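Local coordinates for transposon Tn7 transposition protein TnsA (PDB 1F1Z), which cuts the 5'-ends of the Tn7 transposon from donor DNA, acting as a metal-dependent endonuclease that forms the transposase together with TnsB, at residues Leu33-Val38 / Val55-Ser60; Ser49-Arg54 / Phe240-Ile245; Ser75-Arg80 / Asp118-Pro123; Asn209-Cys214 / Ser248-Lys253. All blocks are in the same frame, centred on the assembly; numbering follows the deposited sequence.

Interaction 1: residues Leu33-Val38 / Val55-Ser60; sequences LTVQEV and VHHLLS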
loop_
_atom_site.group_PDB
_atom_site.type_symbol
_atom_site.label_atom_id
_atom_site.label_comp_id
_atom_site.label_asym_id
_atom_site.label_seq_id
_atom_site.Cartn_x
_atom_site.Cartn_y
_atom_site.Cartn_z
ATOM N N LEU A 33 -2.442 10.514 -6.827
ATOM C CA LEU A 33 -1.435 11.135 -5.979
ATOM C C LEU A 33 -0.258 10.172 -5.923
ATOM O O LEU A 33 -0.449 8.951 -5.946
ATOM C CB LEU A 33 -1.964 11.358 -4.570
ATOM C CG LEU A 33 -3.178 12.266 -4.427
ATOM C CD1 LEU A 33 -3.566 12.362 -2.952
ATOM C CD2 LEU A 33 -2.872 13.636 -5.001
ATOM N N THR A 34 0.953 10.715 -5.874
ATOM C CA THR A 34 2.154 9.897 -5.803
ATOM C C THR A 34 2.893 10.281 -4.534
ATOM O O THR A 34 2.483 11.194 -3.817
ATOM C CB THR A 34 3.079 10.109 -7.025
ATOM O OG1 THR A 34 3.554 11.459 -7.043
ATOM C CG2 THR A 34 2.343 9.800 -8.322
ATOM N N VAL A 35 3.993 9.589 -4.269
ATOM C CA VAL A 35 4.809 9.838 -3.095
ATOM C C VAL A 35 5.373 11.263 -3.044
ATOM O O VAL A 35 5.655 11.779 -1.959
ATOM C CB VAL A 35 5.911 8.762 -2.996
ATOM C CG1 VAL A 35 7.080 9.226 -2.163
ATOM C CG2 VAL A 35 5.309 7.492 -2.411
ATOM N N GLN A 36 5.485 11.918 -4.200
ATOM C CA GLN A 36 5.993 13.295 -4.254
ATOM C C GLN A 36 4.986 14.287 -3.640
ATOM O O GLN A 36 5.346 15.404 -3.254
ATOM C CB GLN A 36 6.302 13.698 -5.700
ATOM C CG GLN A 36 7.333 12.818 -6.408
ATOM C CD GLN A 36 6.729 11.971 -7.513
ATOM O OE1 GLN A 36 6.077 12.488 -8.429
ATOM N NE2 GLN A 36 6.951 10.661 -7.442
ATOM N N GLU A 37 3.724 13.863 -3.565
ATOM C CA GLU A 37 2.629 14.662 -3.004
ATOM C C GLU A 37 2.405 14.361 -1.517
ATOM O O GLU A 37 1.273 14.461 -1.025
ATOM C CB GLU A 37 1.318 14.401 -3.775
ATOM C CG GLU A 37 1.215 15.043 -5.158
ATOM C CD GLU A 37 1.834 14.203 -6.269
ATOM O OE1 GLU A 37 3.075 14.213 -6.403
ATOM O OE2 GLU A 37 1.081 13.549 -7.024
ATOM N N VAL A 38 3.468 13.992 -0.807
ATOM C CA VAL A 38 3.363 13.665 0.617
ATOM C C VAL A 38 3.492 14.911 1.508
ATOM O O VAL A 38 4.449 15.686 1.396
ATOM C CB VAL A 38 4.383 12.561 1.027
ATOM C CG1 VAL A 38 5.801 13.120 1.077
ATOM C CG2 VAL A 38 3.975 11.928 2.338
ATOM N N VAL A 55 4.759 -0.934 -8.338
ATOM C CA VAL A 55 5.078 -0.274 -7.079
ATOM C C VAL A 55 3.956 0.742 -6.753
ATOM O O VAL A 55 3.559 1.547 -7.601
ATOM C CB VAL A 55 6.464 0.402 -7.156
ATOM C CG1 VAL A 55 6.505 1.420 -8.279
ATOM C CG2 VAL A 55 6.802 1.053 -5.847
ATOM N N HIS A 56 3.424 0.671 -5.536
ATOM C CA HIS A 56 2.323 1.526 -5.104
ATOM C C HIS A 56 2.774 2.711 -4.254
ATOM O O HIS A 56 3.773 2.616 -3.545
ATOM C CB HIS A 56 1.312 0.688 -4.315
ATOM C CG HIS A 56 0.765 -0.473 -5.084
ATOM N ND1 HIS A 56 -0.583 -0.643 -5.325
ATOM C CD2 HIS A 56 1.384 -1.518 -5.682
ATOM C CE1 HIS A 56 -0.769 -1.735 -6.042
ATOM N NE2 HIS A 56 0.410 -2.286 -6.271
ATOM N N HIS A 57 2.025 3.814 -4.307
ATOM C CA HIS A 57 2.356 5.014 -3.534
ATOM C C HIS A 57 1.429 5.185 -2.349
ATOM O O HIS A 57 0.238 5.424 -2.513
ATOM C CB HIS A 57 2.269 6.249 -4.413
ATOM C CG HIS A 57 3.181 6.208 -5.595
ATOM N ND1 HIS A 57 2.995 5.341 -6.650
ATOM C CD2 HIS A 57 4.284 6.937 -5.896
ATOM C CE1 HIS A 57 3.940 5.539 -7.554
ATOM N NE2 HIS A 57 4.734 6.503 -7.121
ATOM N N LEU A 58 1.983 5.080 -1.154
ATOM C CA LEU A 58 1.210 5.209 0.068
ATOM C C LEU A 58 1.731 6.480 0.709
ATOM O O LEU A 58 2.936 6.734 0.692
ATOM C CB LEU A 58 1.458 3.989 0.940
ATOM C CG LEU A 58 1.256 2.739 0.082
ATOM C CD1 LEU A 58 1.925 1.550 0.678
ATOM C CD2 LEU A 58 -0.214 2.493 -0.131
ATOM N N LEU A 59 0.826 7.293 1.242
ATOM C CA LEU A 59 1.213 8.569 1.821
ATOM C C LEU A 59 1.361 8.666 3.340
ATOM O O LEU A 59 1.576 9.758 3.875
ATOM C CB LEU A 59 0.282 9.653 1.296
ATOM C CG LEU A 59 0.125 9.598 -0.228
ATOM C CD1 LEU A 59 -0.792 10.709 -0.710
ATOM C CD2 LEU A 59 1.486 9.717 -0.897
ATOM N N SER A 60 1.253 7.536 4.033
ATOM C CA SER A 60 1.414 7.513 5.485
ATOM C C SER A 60 1.653 6.077 5.940
ATOM O O SER A 60 1.387 5.123 5.194
ATOM C CB SER A 60 0.179 8.084 6.195
ATOM O OG SER A 60 -0.960 7.267 5.985
#

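Interaction 2: residues Ser49-Arg54 / Phe240-Ile245; sequences SHKTGR and FIKFNI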
loop_
_atom_site.group_PDB
_atom_site.type_symbol
_atom_site.label_atom_id
_atom_site.label_comp_id
_atom_site.label_asym_id
_atom_site.label_seq_id
_atom_site.Cartn_x
_atom_site.Cartn_y
_atom_site.Cartn_z
ATOM N N SER A 49 4.047 -4.818 -5.355
ATOM C CA SER A 49 2.917 -5.710 -5.148
ATOM C C SER A 49 3.017 -6.905 -6.084
ATOM O O SER A 49 3.257 -6.749 -7.285
ATOM C CB SER A 49 1.607 -4.955 -5.417
ATOM O OG SER A 49 0.499 -5.820 -5.635
ATOM N N HIS A 50 2.838 -8.097 -5.532
ATOM C CA HIS A 50 2.872 -9.308 -6.338
ATOM C C HIS A 50 1.624 -9.386 -7.201
ATOM O O HIS A 50 1.681 -9.774 -8.368
ATOM C CB HIS A 50 2.926 -10.548 -5.455
ATOM C CG HIS A 50 4.221 -10.720 -4.736
ATOM N ND1 HIS A 50 4.692 -11.953 -4.339
ATOM C CD2 HIS A 50 5.138 -9.816 -4.322
ATOM C CE1 HIS A 50 5.842 -11.801 -3.707
ATOM N NE2 HIS A 50 6.136 -10.514 -3.685
ATOM N N LYS A 51 0.495 -8.998 -6.622
ATOM C CA LYS A 51 -0.771 -9.039 -7.325
ATOM C C LYS A 51 -0.784 -8.134 -8.556
ATOM O O LYS A 51 -1.134 -8.574 -9.647
ATOM C CB LYS A 51 -1.896 -8.627 -6.384
ATOM C CG LYS A 51 -2.052 -9.491 -5.150
ATOM C CD LYS A 51 -3.076 -8.868 -4.213
ATOM C CE LYS A 51 -3.314 -9.721 -2.991
ATOM N NZ LYS A 51 -3.723 -11.093 -3.373
ATOM N N THR A 52 -0.373 -6.881 -8.390
ATOM C CA THR A 52 -0.396 -5.931 -9.498
ATOM C C THR A 52 0.884 -5.885 -10.305
ATOM O O THR A 52 0.908 -5.332 -11.404
ATOM C CB THR A 52 -0.672 -4.510 -9.001
ATOM O OG1 THR A 52 0.448 -4.059 -8.230
ATOM C CG2 THR A 52 -1.928 -4.476 -8.126
ATOM N N GLY A 53 1.962 -6.392 -9.728
ATOM C CA GLY A 53 3.226 -6.375 -10.423
ATOM C C GLY A 53 3.808 -4.982 -10.526
ATOM O O GLY A 53 4.705 -4.765 -11.330
ATOM N N ARG A 54 3.322 -4.033 -9.725
ATOM C CA ARG A 54 3.855 -2.666 -9.775
ATOM C C ARG A 54 4.148 -2.110 -8.383
ATOM O O ARG A 54 3.859 -2.753 -7.377
ATOM C CB ARG A 54 2.894 -1.721 -10.520
ATOM C CG ARG A 54 1.530 -1.502 -9.857
ATOM C CD ARG A 54 0.719 -0.376 -10.519
ATOM N NE ARG A 54 -0.593 -0.219 -9.896
ATOM C CZ ARG A 54 -0.817 0.474 -8.783
ATOM N NH1 ARG A 54 0.180 1.092 -8.165
ATOM N NH2 ARG A 54 -2.028 0.501 -8.249
ATOM N N PHE A 240 9.170 -7.218 -2.233
ATOM C CA PHE A 240 9.611 -8.301 -3.102
ATOM C C PHE A 240 9.376 -9.650 -2.414
ATOM O O PHE A 240 9.215 -10.685 -3.076
ATOM C CB PHE A 240 11.078 -8.091 -3.479
ATOM C CG PHE A 240 11.359 -6.718 -4.055
ATOM C CD1 PHE A 240 12.215 -5.830 -3.401
ATOM C CD2 PHE A 240 10.744 -6.309 -5.236
ATOM C CE1 PHE A 240 12.446 -4.562 -3.915
ATOM C CE2 PHE A 240 10.967 -5.053 -5.752
ATOM C CZ PHE A 240 11.822 -4.174 -5.093
ATOM N N ILE A 241 9.302 -9.604 -1.085
ATOM C CA ILE A 241 9.052 -10.773 -0.244
ATOM C C ILE A 241 7.794 -10.459 0.583
ATOM O O ILE A 241 7.705 -9.378 1.166
ATOM C CB ILE A 241 10.237 -11.018 0.745
ATOM C CG1 ILE A 241 11.518 -11.384 -0.014
ATOM C CG2 ILE A 241 9.872 -12.095 1.764
ATOM C CD1 ILE A 241 12.734 -11.620 0.882
ATOM N N LYS A 242 6.820 -11.370 0.598
ATOM C CA LYS A 242 5.579 -11.206 1.373
ATOM C C LYS A 242 5.580 -12.294 2.439
ATOM O O LYS A 242 6.022 -13.412 2.181
ATOM C CB LYS A 242 4.334 -11.417 0.494
ATOM C CG LYS A 242 3.959 -10.255 -0.405
ATOM C CD LYS A 242 3.019 -10.696 -1.523
ATOM C CE LYS A 242 1.666 -11.203 -1.022
ATOM N NZ LYS A 242 0.703 -11.472 -2.140
ATOM N N PHE A 243 5.075 -11.988 3.627
ATOM C CA PHE A 243 5.012 -12.976 4.700
ATOM C C PHE A 243 3.684 -12.886 5.460
ATOM O O PHE A 243 2.832 -12.048 5.151
ATOM C CB PHE A 243 6.184 -12.787 5.665
ATOM C CG PHE A 243 6.043 -11.604 6.579
ATOM C CD1 PHE A 243 5.696 -11.790 7.914
ATOM C CD2 PHE A 243 6.315 -10.321 6.130
ATOM C CE1 PHE A 243 5.631 -10.721 8.789
ATOM C CE2 PHE A 243 6.251 -9.238 6.998
ATOM C CZ PHE A 243 5.910 -9.439 8.332
ATOM N N ASN A 244 3.515 -13.737 6.464
ATOM C CA ASN A 244 2.300 -13.724 7.253
ATOM C C ASN A 244 2.397 -12.571 8.250
ATOM O O ASN A 244 2.919 -12.732 9.347
ATOM C CB ASN A 244 2.127 -15.054 7.978
ATOM C CG ASN A 244 0.814 -15.142 8.712
ATOM O OD1 ASN A 244 0.164 -14.129 8.971
ATOM N ND2 ASN A 244 0.409 -16.358 9.052
ATOM N N ILE A 245 1.914 -11.403 7.841
ATOM C CA ILE A 245 1.944 -10.197 8.670
ATOM C C ILE A 245 1.209 -10.310 10.007
ATOM O O ILE A 245 1.445 -9.519 10.915
ATOM C CB ILE A 245 1.373 -8.990 7.904
ATOM C CG1 ILE A 245 -0.054 -9.291 7.448
ATOM C CG2 ILE A 245 2.238 -8.669 6.705
ATOM C CD1 ILE A 245 -0.702 -8.168 6.686
HETATM O O HOH W 1 -2.139 -12.431 -1.665
#

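Interaction 3: residues Ser75-Arg80 / Asp118-Pro123; sequences SVLDIR and DCKDGP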
loop_
_atom_site.group_PDB
_atom_site.type_symbol
_atom_site.label_atom_id
_atom_site.label_comp_id
_atom_site.label_asym_id
_atom_site.label_seq_id
_atom_site.Cartn_x
_atom_site.Cartn_y
_atom_site.Cartn_z
ATOM N N SER A 75 -8.234 -13.112 -1.456
ATOM C CA SER A 75 -9.374 -12.652 -2.230
ATOM C C SER A 75 -9.192 -11.331 -2.981
ATOM O O SER A 75 -9.992 -11.008 -3.858
ATOM C CB SER A 75 -10.600 -12.581 -1.323
ATOM O OG SER A 75 -10.242 -12.082 -0.046
ATOM N N VAL A 76 -8.159 -10.569 -2.644
ATOM C CA VAL A 76 -7.934 -9.292 -3.307
ATOM C C VAL A 76 -7.233 -9.542 -4.625
ATOM O O VAL A 76 -6.272 -10.296 -4.663
ATOM C CB VAL A 76 -7.086 -8.351 -2.434
ATOM C CG1 VAL A 76 -6.710 -7.098 -3.201
ATOM C CG2 VAL A 76 -7.863 -7.965 -1.191
ATOM N N LEU A 77 -7.745 -8.948 -5.705
ATOM C CA LEU A 77 -7.160 -9.102 -7.044
ATOM C C LEU A 77 -6.410 -7.875 -7.519
ATOM O O LEU A 77 -5.413 -7.994 -8.225
ATOM C CB LEU A 77 -8.232 -9.429 -8.078
ATOM C CG LEU A 77 -8.930 -10.772 -7.881
ATOM C CD1 LEU A 77 -9.990 -10.925 -8.946
ATOM C CD2 LEU A 77 -7.917 -11.924 -7.941
ATOM N N ASP A 78 -6.931 -6.697 -7.197
ATOM C CA ASP A 78 -6.287 -5.454 -7.598
ATOM C C ASP A 78 -6.434 -4.409 -6.502
ATOM O O ASP A 78 -7.380 -4.446 -5.714
ATOM C CB ASP A 78 -6.862 -4.927 -8.918
ATOM C CG ASP A 78 -5.945 -3.906 -9.604
ATOM O OD1 ASP A 78 -4.885 -3.535 -9.064
ATOM O OD2 ASP A 78 -6.280 -3.464 -10.708
ATOM N N ILE A 79 -5.438 -3.538 -6.415
ATOM C CA ILE A 79 -5.404 -2.473 -5.438
ATOM C C ILE A 79 -5.027 -1.215 -6.206
ATOM O O ILE A 79 -3.911 -1.095 -6.724
ATOM C CB ILE A 79 -4.353 -2.753 -4.342
ATOM C CG1 ILE A 79 -4.682 -4.053 -3.610
ATOM C CG2 ILE A 79 -4.332 -1.634 -3.333
ATOM C CD1 ILE A 79 -3.568 -4.535 -2.721
ATOM N N ARG A 80 -5.994 -0.321 -6.360
ATOM C CA ARG A 80 -5.764 0.923 -7.059
ATOM C C ARG A 80 -5.833 2.040 -6.029
ATOM O O ARG A 80 -6.910 2.515 -5.671
ATOM C CB ARG A 80 -6.792 1.079 -8.171
ATOM C CG ARG A 80 -6.511 0.146 -9.321
ATOM C CD ARG A 80 -7.529 0.271 -10.413
ATOM N NE ARG A 80 -8.765 -0.429 -10.094
ATOM C CZ ARG A 80 -9.911 -0.215 -10.723
ATOM N NH1 ARG A 80 -9.967 0.680 -11.692
ATOM N NH2 ARG A 80 -10.998 -0.894 -10.382
ATOM N N ASP A 118 -10.503 -4.551 -5.902
ATOM C CA ASP A 118 -11.330 -5.556 -6.569
ATOM C C ASP A 118 -11.081 -6.931 -5.931
ATOM O O ASP A 118 -9.954 -7.239 -5.525
ATOM C CB ASP A 118 -10.995 -5.620 -8.064
ATOM C CG ASP A 118 -11.262 -4.310 -8.789
ATOM O OD1 ASP A 118 -12.355 -4.169 -9.376
ATOM O OD2 ASP A 118 -10.377 -3.428 -8.791
ATOM N N CYS A 119 -12.122 -7.761 -5.880
ATOM C CA CYS A 119 -12.034 -9.086 -5.277
ATOM C C CYS A 119 -12.479 -10.193 -6.211
ATOM O O CYS A 119 -13.181 -9.947 -7.192
ATOM C CB CYS A 119 -12.887 -9.138 -4.017
ATOM S SG CYS A 119 -12.418 -7.934 -2.808
ATOM N N LYS A 120 -12.089 -11.422 -5.878
ATOM C CA LYS A 120 -12.454 -12.582 -6.681
ATOM C C LYS A 120 -13.597 -13.420 -6.119
ATOM O O LYS A 120 -14.282 -14.109 -6.876
ATOM C CB LYS A 120 -11.242 -13.478 -6.962
ATOM C CG LYS A 120 -10.617 -14.118 -5.728
ATOM C CD LYS A 120 -9.493 -15.084 -6.111
ATOM C CE LYS A 120 -8.814 -15.694 -4.884
ATOM N NZ LYS A 120 -9.760 -16.448 -4.019
ATOM N N ASP A 121 -13.787 -13.406 -4.803
ATOM C CA ASP A 121 -14.876 -14.192 -4.209
ATOM C C ASP A 121 -15.358 -13.736 -2.841
ATOM O O ASP A 121 -15.986 -14.505 -2.107
ATOM C CB ASP A 121 -14.551 -15.698 -4.196
ATOM C CG ASP A 121 -13.249 -16.033 -3.483
ATOM O OD1 ASP A 121 -12.776 -17.177 -3.653
ATOM O OD2 ASP A 121 -12.698 -15.176 -2.757
ATOM N N GLY A 122 -15.049 -12.490 -2.483
ATOM C CA GLY A 122 -15.503 -11.965 -1.209
ATOM C C GLY A 122 -16.986 -11.640 -1.318
ATOM O O GLY A 122 -17.602 -11.911 -2.354
ATOM N N PRO A 123 -17.603 -11.088 -0.270
ATOM C CA PRO A 123 -19.031 -10.739 -0.303
ATOM C C PRO A 123 -19.393 -9.758 -1.438
ATOM O O PRO A 123 -20.473 -9.836 -2.032
ATOM C CB PRO A 123 -19.260 -10.132 1.083
ATOM C CG PRO A 123 -18.298 -10.941 1.948
ATOM C CD PRO A 123 -17.052 -10.960 1.095
HETATM O O HOH W 2 -8.478 -1.877 -7.631
#

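Interaction 4: residues Asn209-Cys214 / Ser248-Lys253; sequences NIINVC and SFRANK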
loop_
_atom_site.group_PDB
_atom_site.type_symbol
_atom_site.label_atom_id
_atom_site.label_comp_id
_atom_site.label_asym_id
_atom_site.label_seq_id
_atom_site.Cartn_x
_atom_site.Cartn_y
_atom_site.Cartn_z
ATOM N N ASN A 209 12.031 -22.425 10.830
ATOM C CA ASN A 209 11.869 -21.043 11.262
ATOM C C ASN A 209 12.783 -20.147 10.422
ATOM O O ASN A 209 13.962 -20.458 10.216
ATOM C CB ASN A 209 12.212 -20.900 12.745
ATOM C CG ASN A 209 12.104 -19.472 13.221
ATOM O OD1 ASN A 209 13.069 -18.704 13.157
ATOM N ND2 ASN A 209 10.923 -19.095 13.677
ATOM N N ILE A 210 12.250 -19.014 9.984
ATOM C CA ILE A 210 12.985 -18.075 9.140
ATOM C C ILE A 210 14.306 -17.569 9.713
ATOM O O ILE A 210 15.257 -17.341 8.965
ATOM C CB ILE A 210 12.099 -16.867 8.722
ATOM C CG1 ILE A 210 12.836 -16.008 7.699
ATOM C CG2 ILE A 210 11.694 -16.039 9.936
ATOM C CD1 ILE A 210 13.133 -16.726 6.416
ATOM N N ILE A 211 14.374 -17.404 11.029
ATOM C CA ILE A 211 15.602 -16.917 11.648
ATOM C C ILE A 211 16.717 -17.974 11.654
ATOM O O ILE A 211 17.880 -17.658 11.369
ATOM C CB ILE A 211 15.342 -16.363 13.072
ATOM C CG1 ILE A 211 14.287 -15.254 13.003
ATOM C CG2 ILE A 211 16.643 -15.823 13.686
ATOM C CD1 ILE A 211 14.656 -14.119 12.049
ATOM N N ASN A 212 16.358 -19.226 11.938
ATOM C CA ASN A 212 17.336 -20.311 11.949
ATOM C C ASN A 212 17.951 -20.427 10.576
ATOM O O ASN A 212 19.178 -20.422 10.429
ATOM C CB ASN A 212 16.686 -21.646 12.293
ATOM C CG ASN A 212 16.310 -21.753 13.740
ATOM O OD1 ASN A 212 16.273 -20.755 14.460
ATOM N ND2 ASN A 212 16.022 -22.967 14.186
ATOM N N VAL A 213 17.089 -20.529 9.568
ATOM C CA VAL A 213 17.530 -20.650 8.185
ATOM C C VAL A 213 18.450 -19.482 7.824
ATOM O O VAL A 213 19.427 -19.650 7.100
ATOM C CB VAL A 213 16.319 -20.735 7.218
ATOM C CG1 VAL A 213 16.792 -20.907 5.772
ATOM C CG2 VAL A 213 15.418 -21.894 7.631
ATOM N N CYS A 214 18.188 -18.316 8.396
ATOM C CA CYS A 214 19.015 -17.155 8.115
ATOM C C CYS A 214 20.423 -17.298 8.665
ATOM O O CYS A 214 21.397 -16.906 8.007
ATOM C CB CYS A 214 18.358 -15.884 8.650
ATOM S SG CYS A 214 17.099 -15.253 7.536
ATOM N N SER A 248 4.381 -12.608 14.007
ATOM C CA SER A 248 5.641 -11.886 14.050
ATOM C C SER A 248 6.521 -12.477 12.972
ATOM O O SER A 248 6.481 -13.686 12.715
ATOM C CB SER A 248 6.344 -12.059 15.388
ATOM O OG SER A 248 7.674 -11.535 15.318
ATOM N N PHE A 249 7.335 -11.629 12.363
ATOM C CA PHE A 249 8.216 -12.081 11.310
ATOM C C PHE A 249 9.136 -13.169 11.843
ATOM O O PHE A 249 9.350 -14.200 11.197
ATOM C CB PHE A 249 9.035 -10.919 10.779
ATOM C CG PHE A 249 9.848 -11.265 9.572
ATOM C CD1 PHE A 249 11.106 -11.847 9.715
ATOM C CD2 PHE A 249 9.370 -11.002 8.297
ATOM C CE1 PHE A 249 11.871 -12.158 8.603
ATOM C CE2 PHE A 249 10.128 -11.312 7.177
ATOM C CZ PHE A 249 11.383 -11.890 7.329
ATOM N N ARG A 250 9.634 -12.954 13.051
ATOM C CA ARG A 250 10.512 -13.912 13.677
ATOM C C ARG A 250 9.895 -15.267 13.945
ATOM O O ARG A 250 10.608 -16.252 14.075
ATOM C CB ARG A 250 11.078 -13.317 14.947
ATOM C CG ARG A 250 12.415 -12.739 14.643
ATOM C CD ARG A 250 12.780 -11.567 15.436
ATOM N NE ARG A 250 12.363 -10.324 14.816
ATOM C CZ ARG A 250 12.693 -9.138 15.300
ATOM N NH1 ARG A 250 13.450 -9.060 16.390
ATOM N NH2 ARG A 250 12.196 -8.046 14.754
ATOM N N ALA A 251 8.573 -15.322 14.011
ATOM C CA ALA A 251 7.867 -16.571 14.266
ATOM C C ALA A 251 7.410 -17.209 12.969
ATOM O O ALA A 251 6.745 -18.247 12.979
ATOM C CB ALA A 251 6.679 -16.323 15.168
ATOM N N ASN A 252 7.732 -16.561 11.856
ATOM C CA ASN A 252 7.357 -17.070 10.541
ATOM C C ASN A 252 8.227 -18.252 10.138
ATOM O O ASN A 252 9.396 -18.325 10.509
ATOM C CB ASN A 252 7.494 -15.974 9.473
ATOM C CG ASN A 252 6.211 -15.208 9.254
ATOM O OD1 ASN A 252 5.615 -15.278 8.181
ATOM N ND2 ASN A 252 5.780 -14.467 10.261
ATOM N N LYS A 253 7.617 -19.213 9.462
ATOM C CA LYS A 253 8.329 -20.356 8.945
ATOM C C LYS A 253 8.731 -19.918 7.546
ATOM O O LYS A 253 8.191 -18.947 7.026
ATOM C CB LYS A 253 7.410 -21.566 8.885
ATOM C CG LYS A 253 7.172 -22.194 10.234
ATOM C CD LYS A 253 6.227 -23.372 10.131
ATOM C CE LYS A 253 6.101 -24.127 11.452
ATOM N NZ LYS A 253 7.344 -24.863 11.819
#

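Interaction 1: residues Leu33-Val38 / Val55-Ser60
L59 and H57, with V35 facing them, bury most of the surface between the loop 33-38 and the end of strand 55-58. L59 reaches in with both methyls. CD1 meets CD1 of L33 at 3.9 Å, the two leucines crossing at about a right angle, while CD2 lies 3.4 Å from T34 O and also touches V35 CA. This reach follows from L59 CG standing anti to its own carbonyl carbon (chi1 -49°), with the chain extended beyond it. The H57 ring points at the turn through its CD2 corner: V35 N lies near the ring plane, 3.1 Å from H57 CD2, whereas T34 CG2 sits over one face, displaced toward the rim. V35 CG2 meets the CD2 side of H57 at 3.7 Å, the two side chains crossing at about a right angle. At the far end of the turn V38 CG2 packs on L59 O. The loop keeps its own shape through the bond from E37 N to T34 O and a second from T34 N to E37 OE2 (3.1 Å), a carboxylate also gripped by R16 and R21. Replacing H57 by an alanine would probably leave T34 and V35 without the ring they lie against and open a gap beneath the turn. L59 N is hydrogen-bonded to the active-site residue E63, and the L33 side chain is about 5 Å from a bound magnesium ion. Strand 45-48 pairs with 55-58 and touches V35 and H57 through R46, while Q82 of strand 76-84 touches L33 and L59.

Interaction 2: residues Ser49-Arg54 / Phe240-Ile245
H50 and K242 meet where the tight turn 49-54 of a beta hairpin, with S49 N bonded to R54 O at its base, comes against the short strand 241-242. The hairpin joins strands 45-48 and 55-58, and its turn carries an ST motif, T52 N donating to S49 OG, followed by an ST turn in which R54 N donates to T52 OG1. The docking of this hairpin turn on strand 241-242 joins the nuclease part of the chain to the C-terminal part. Most of the contact is made by H50 and K242. K242 CD sits squarely over the imidazole face of H50, 3.4 Å from the ring centroid and 10° off the normal, a CH-pi contact. The two side chains slide past each other in opposite directions, and the bend of the lysine at chi3 (64°) turns its amine along the ring toward H50 CB. At the rim, H50 NE2 makes a weak, bent hydrogen bond to F240 O (3.1 Å), which also accepts from S260 OG. The ring is therefore held both over a face and at an edge. Beyond it the K242 amine forms a salt bridge with E71, while K51 NZ bonds to the backbone carbonyls of E73 and V76. These two like charges stand 4.6 Å apart, NZ to NZ, and one water probably eases their proximity, accepting from K51 NZ at 2.7 Å and from K242 NZ at 3.0 Å.

Interaction 3: residues Ser75-Arg80 / Asp118-Pro123
A classic beta bulge interrupts the antiparallel pairing of strands 76-84 and 112-119, at the edge of the mixed sheet of the restriction-endonuclease fold: L77 and D78 both face D118. The carbonyl of D118 receives a nearly straight bond from L77 N (2.8 Å, 175°) and a weak one from D78 N, while D118 N returns a bond to D78 O. V76 and C119 form a non-hydrogen-bonded pair. On the S75 side of the bulge, K120 N bonds to S75 O at 2.9 Å, an oxygen that C119 CA also approaches through a CA-H...O contact. L77 CD1 rests on K120 CB at 3.5 Å, and the two side chains cross at about a right angle. On the face shared by D78 and D118, the guanidinium of R80, folded back by the bend at chi3 (-79°), delivers NH2 to the syn lone pair of D118 OD2 in a salt bridge (3.1 Å), its plane turned 23° from that of the carboxylate. A water bridges the same pair, accepting from R80 NE and donating to D118 OD2 at 2.7 Å. D78 OD2 is mainly held by G26 N, with only a long charge contact to R80. A leucine in place of R80 would probably leave D118 without its cationic mate and the bridging water without its NE donor. With D78 OD2 and D118 OD2 just 4.5 Å apart, the arginine charge is likely to offset their repulsion, chiefly by stabilising the ionised form of D118.

Interaction 4: residues Asn209-Cys214 / Ser248-Lys253
I210 lays its CG2 methyl over the backbone of the short 3-10 segment 249-251, 3.2 Å from F249 O, while its CG1 reaches F249 CE1 obliquely. The residue opens helix 210-221, for which N209 is the N-cap: N209 OD1 accepts from I211 N at 2.8 Å, the donor standing above the carbonyl plane. The other arm of the same amide crosses to the second segment. With CG anti to the backbone N (chi1 178°), N209 ND2 points at R250 O, which it meets at 2.9 Å and close to the amide plane. One side chain thus caps the helix and ties its start to the loop, its amide fixed in rotation by a bond at each end. Beside it, I210 N gives a nearly straight hydrogen bond to N252 O, so the first turn of the helix finds an acceptor for an amide that no preceding turn could serve. Farther along, I211 CG1 packs on the aliphatic CG of R250 at 3.5 Å; the guanidinium of that arginine goes on to a cation-pi contact with W178. F249 lies deeper, edge-to-face with F243 and also against W178 and helix 227-237. The contact therefore joins helix 210-221 to the loop between strands 241-242 and 258-259 in the C-terminal part of the chain, away from the catalytic site. N252 keeps the loop in shape: its ND2 donates to S248 O at 2.7 Å, and A251 N reaches that same oxygen from the opposite face of its carbonyl plane.

In the fold
The contacts run along the elongated chain from the metal site to the C-terminal part. Interaction 1 lies nearest the magnesium ions, beside E63 and D114, whereas R80 of interaction 3 stands about 13 Å from the metal, side chain to ion. Interactions 1 and 3 touch directly, H56 CE1 lying 3.3 Å from I79 O, and interaction 2 touches both, its centre about 17 Å from that of interaction 1 and 15 Å from that of interaction 3. Its hairpin packs S49 against H56 and sends K51 NZ to V76 O, 3.0 Å away. Its other segment donates from N244 N to N252 OD1 (3.1 Å), which ties it to interaction 4.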